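Local coordinates for protein FdhC (Acinetobacter nosocomialis, PDB 5KTC) that probably transfers an (R)-3-hydroxybutanoyl group from its coenzyme A thioester to the amino group of a dTDP-linked 3-amino-3,6-dideoxy-D-galactose, as a sugar N-acyltransferase of the GNAT superfamily, at residues F130-M133 with V139-F142. Numbering follows the deposited sequence.
Sequences FEVM and VHSF. With COA (coenzyme A), chain D.
His140 joins helix 137-146 to the end of strand 127-133 through the backbone of Met133. This strand and helix belong to the GNAT fold and line its coenzyme A site. Val132 carries the apolar part of the contact. Its CB lies 3.5 Å from His140 CE1. CG1 stands anti to the backbone N (chi1 180°) and is thereby placed over one face of the imidazole. Val132 CG1 sits 3.5 Å from the centroid of the His140 ring, a CH-pi contact shifted toward the rim. The same CG1 meets Val139 CG1 at 3.7 Å. CG2, the other branch, reaches both Val139 CG1 and the coenzyme A sulfur S1P, each at 4.0 Å. Val132 CG1 is 3.8 Å from S1P, so both methyls border helix and sulfur.

Val139 CG1 meets Val132 CG1 and S1P, while its CG2 packs on CDP, a methyl of the pantetheine arm. Glu131 O accepts a hydrogen bond from the product sugar nucleotide. S1P also lies 3.8 Å from Glu131 O, so sulfur and product share this carbonyl as a neighbour. Further along the helix, Phe142 lies obliquely against the adenine, with CD2 3.5 Å from N7A.

Both ring nitrogens of His140 are hydrogen-bonded, which probably fixes the ring's rotation. ND1 pairs with Tyr160 OH. NE2 donates to Met133 O at 2.8 Å, with an N-H...O angle of 149°, and approaches from above the carbonyl plane.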
loop_
_atom_site.group_PDB
_atom_site.type_symbol
_atom_site.label_atom_id
_atom_site.label_comp_id
_atom_site.label_asym_id
_atom_site.label_seq_id
_atom_site.Cartn_x
_atom_site.Cartn_y
_atom_site.Cartn_z
ATOM N N PHE A 130 3.502 0.929 -10.520
ATOM C CA PHE A 130 4.127 -0.083 -9.658
ATOM C C PHE A 130 4.485 -1.326 -10.481
ATOM O O PHE A 130 4.089 -1.468 -11.636
ATOM C CB PHE A 130 3.195 -0.486 -8.485
ATOM C CG PHE A 130 1.851 -0.943 -8.930
ATOM C CD1 PHE A 130 0.835 -0.029 -9.126
ATOM C CD2 PHE A 130 1.596 -2.310 -9.221
ATOM C CE1 PHE A 130 -0.429 -0.457 -9.553
ATOM C CE2 PHE A 130 0.342 -2.736 -9.654
ATOM C CZ PHE A 130 -0.667 -1.806 -9.810
ATOM N N GLU A 131 5.221 -2.241 -9.852
ATOM C CA GLU A 131 5.596 -3.491 -10.493
ATOM C C GLU A 131 5.384 -4.685 -9.567
ATOM O O GLU A 131 5.331 -4.518 -8.353
ATOM C CB GLU A 131 7.051 -3.437 -10.930
ATOM C CG GLU A 131 8.095 -3.252 -9.874
ATOM C CD GLU A 131 8.584 -1.853 -9.649
ATOM O OE1 GLU A 131 9.002 -1.540 -8.529
ATOM O OE2 GLU A 131 8.581 -1.049 -10.583
ATOM N N VAL A 132 5.272 -5.876 -10.162
ATOM C CA VAL A 132 5.002 -7.110 -9.451
ATOM C C VAL A 132 5.863 -8.186 -10.097
ATOM O O VAL A 132 5.905 -8.282 -11.331
ATOM C CB VAL A 132 3.554 -7.506 -9.618
ATOM C CG1 VAL A 132 3.218 -8.797 -8.905
ATOM C CG2 VAL A 132 2.621 -6.370 -9.168
ATOM N N MET A 133 6.586 -8.956 -9.303
ATOM C CA MET A 133 7.441 -9.999 -9.891
ATOM C C MET A 133 6.670 -11.045 -10.629
ATOM O O MET A 133 5.642 -11.472 -10.199
ATOM C CB MET A 133 8.324 -10.676 -8.842
ATOM C CG MET A 133 9.546 -9.821 -8.466
ATOM S SD MET A 133 10.772 -10.752 -7.504
ATOM C CE MET A 133 11.606 -11.728 -8.782
ATOM N N VAL A 139 -0.987 -11.724 -7.027
ATOM C CA VAL A 139 -0.843 -10.245 -6.912
ATOM C C VAL A 139 -1.098 -9.600 -8.280
ATOM O O VAL A 139 -1.761 -8.582 -8.380
ATOM C CB VAL A 139 0.536 -9.899 -6.292
ATOM C CG1 VAL A 139 0.763 -8.380 -6.192
ATOM C CG2 VAL A 139 0.616 -10.544 -4.919
ATOM N N HIS A 140 -0.633 -10.249 -9.355
ATOM C CA HIS A 140 -1.034 -9.837 -10.701
ATOM C C HIS A 140 -2.537 -9.824 -10.783
ATOM O O HIS A 140 -3.150 -8.839 -11.208
ATOM C CB HIS A 140 -0.411 -10.729 -11.789
ATOM C CG HIS A 140 1.092 -10.709 -11.786
ATOM N ND1 HIS A 140 1.808 -9.623 -12.221
ATOM C CD2 HIS A 140 2.004 -11.612 -11.387
ATOM C CE1 HIS A 140 3.106 -9.856 -12.109
ATOM N NE2 HIS A 140 3.251 -11.042 -11.555
ATOM N N SER A 141 -3.146 -10.913 -10.341
ATOM C CA SER A 141 -4.558 -11.090 -10.495
ATOM C C SER A 141 -5.355 -10.031 -9.691
ATOM O O SER A 141 -6.355 -9.439 -10.160
ATOM C CB SER A 141 -4.884 -12.544 -10.117
ATOM O OG SER A 141 -6.260 -12.704 -10.107
ATOM N N PHE A 142 -4.857 -9.736 -8.494
ATOM C CA PHE A 142 -5.419 -8.689 -7.682
ATOM C C PHE A 142 -5.466 -7.347 -8.380
ATOM O O PHE A 142 -6.477 -6.692 -8.383
ATOM C CB PHE A 142 -4.577 -8.512 -6.375
ATOM C CG PHE A 142 -5.086 -7.444 -5.461
ATOM C CD1 PHE A 142 -4.725 -6.105 -5.624
ATOM C CD2 PHE A 142 -5.940 -7.776 -4.394
ATOM C CE1 PHE A 142 -5.221 -5.129 -4.763
ATOM C CE2 PHE A 142 -6.425 -6.811 -3.549
ATOM C CZ PHE A 142 -6.073 -5.480 -3.724
HETATM N N1A COA D . -12.830 -7.457 -4.952
HETATM C C2A COA D . -13.318 -8.228 -3.952
HETATM N N3A COA D . -12.554 -9.062 -3.244
HETATM C C4A COA D . -11.248 -9.068 -3.468
HETATM C C5A COA D . -10.640 -8.213 -4.518
HETATM C C6A COA D . -11.535 -7.379 -5.282
HETATM N N6A COA D . -11.090 -6.586 -6.253
HETATM N N7A COA D . -9.334 -8.439 -4.506
HETATM C C8A COA D . -9.105 -9.366 -3.552
HETATM N N9A COA D . -10.260 -9.745 -2.942
HETATM C C1B COA D . -10.409 -10.712 -1.832
HETATM C C2B COA D . -9.550 -11.951 -2.115
HETATM O O2B COA D . -10.223 -12.932 -2.922
HETATM C C3B COA D . -9.205 -12.410 -0.740
HETATM O O3B COA D . -10.355 -13.079 -0.212
HETATM P P3B COA D . -10.352 -14.677 -0.040
HETATM O O7A COA D . -9.980 -14.816 1.443
HETATM O O8A COA D . -11.814 -14.814 -0.359
HETATM O O9A COA D . -9.349 -15.244 -1.013
HETATM C C4B COA D . -9.027 -11.115 0.021
HETATM O O4B COA D . -9.875 -10.151 -0.624
HETATM C C5B COA D . -7.579 -10.692 0.156
HETATM O O5B COA D . -6.992 -10.553 -1.119
HETATM P P1A COA D . -5.729 -11.424 -1.502
HETATM O O1A COA D . -5.478 -11.242 -2.983
HETATM O O2A COA D . -5.677 -12.777 -0.847
HETATM O O3A COA D . -4.456 -10.637 -0.887
HETATM P P2A COA D . -3.479 -10.969 0.279
HETATM O O4A COA D . -4.142 -11.048 1.628
HETATM O O5A COA D . -2.566 -12.132 -0.065
HETATM O O6A COA D . -2.578 -9.652 0.340
HETATM C CBP COA D . -0.287 -9.097 -0.279
HETATM C CCP COA D . -1.721 -9.375 -0.763
HETATM C CDP COA D . 0.551 -8.868 -1.512
HETATM C CEP COA D . -0.252 -7.857 0.608
HETATM C CAP COA D . 0.217 -10.320 0.525
HETATM O OAP COA D . -0.122 -11.497 -0.280
HETATM C C9P COA D . 1.649 -10.268 0.877
HETATM O O9P COA D . 2.149 -9.657 1.846
HETATM N N8P COA D . 2.435 -10.954 0.022
HETATM C C7P COA D . 3.837 -10.987 0.207
HETATM C C6P COA D . 4.578 -9.703 -0.066
HETATM C C5P COA D . 4.427 -9.331 -1.519
HETATM O O5P COA D . 4.673 -10.185 -2.388
HETATM N N4P COA D . 4.000 -8.110 -1.774
HETATM C C3P COA D . 3.682 -7.667 -3.135
HETATM C C2P COA D . 4.944 -7.354 -3.962
HETATM S S1P COA D . 4.455 -7.083 -5.706
#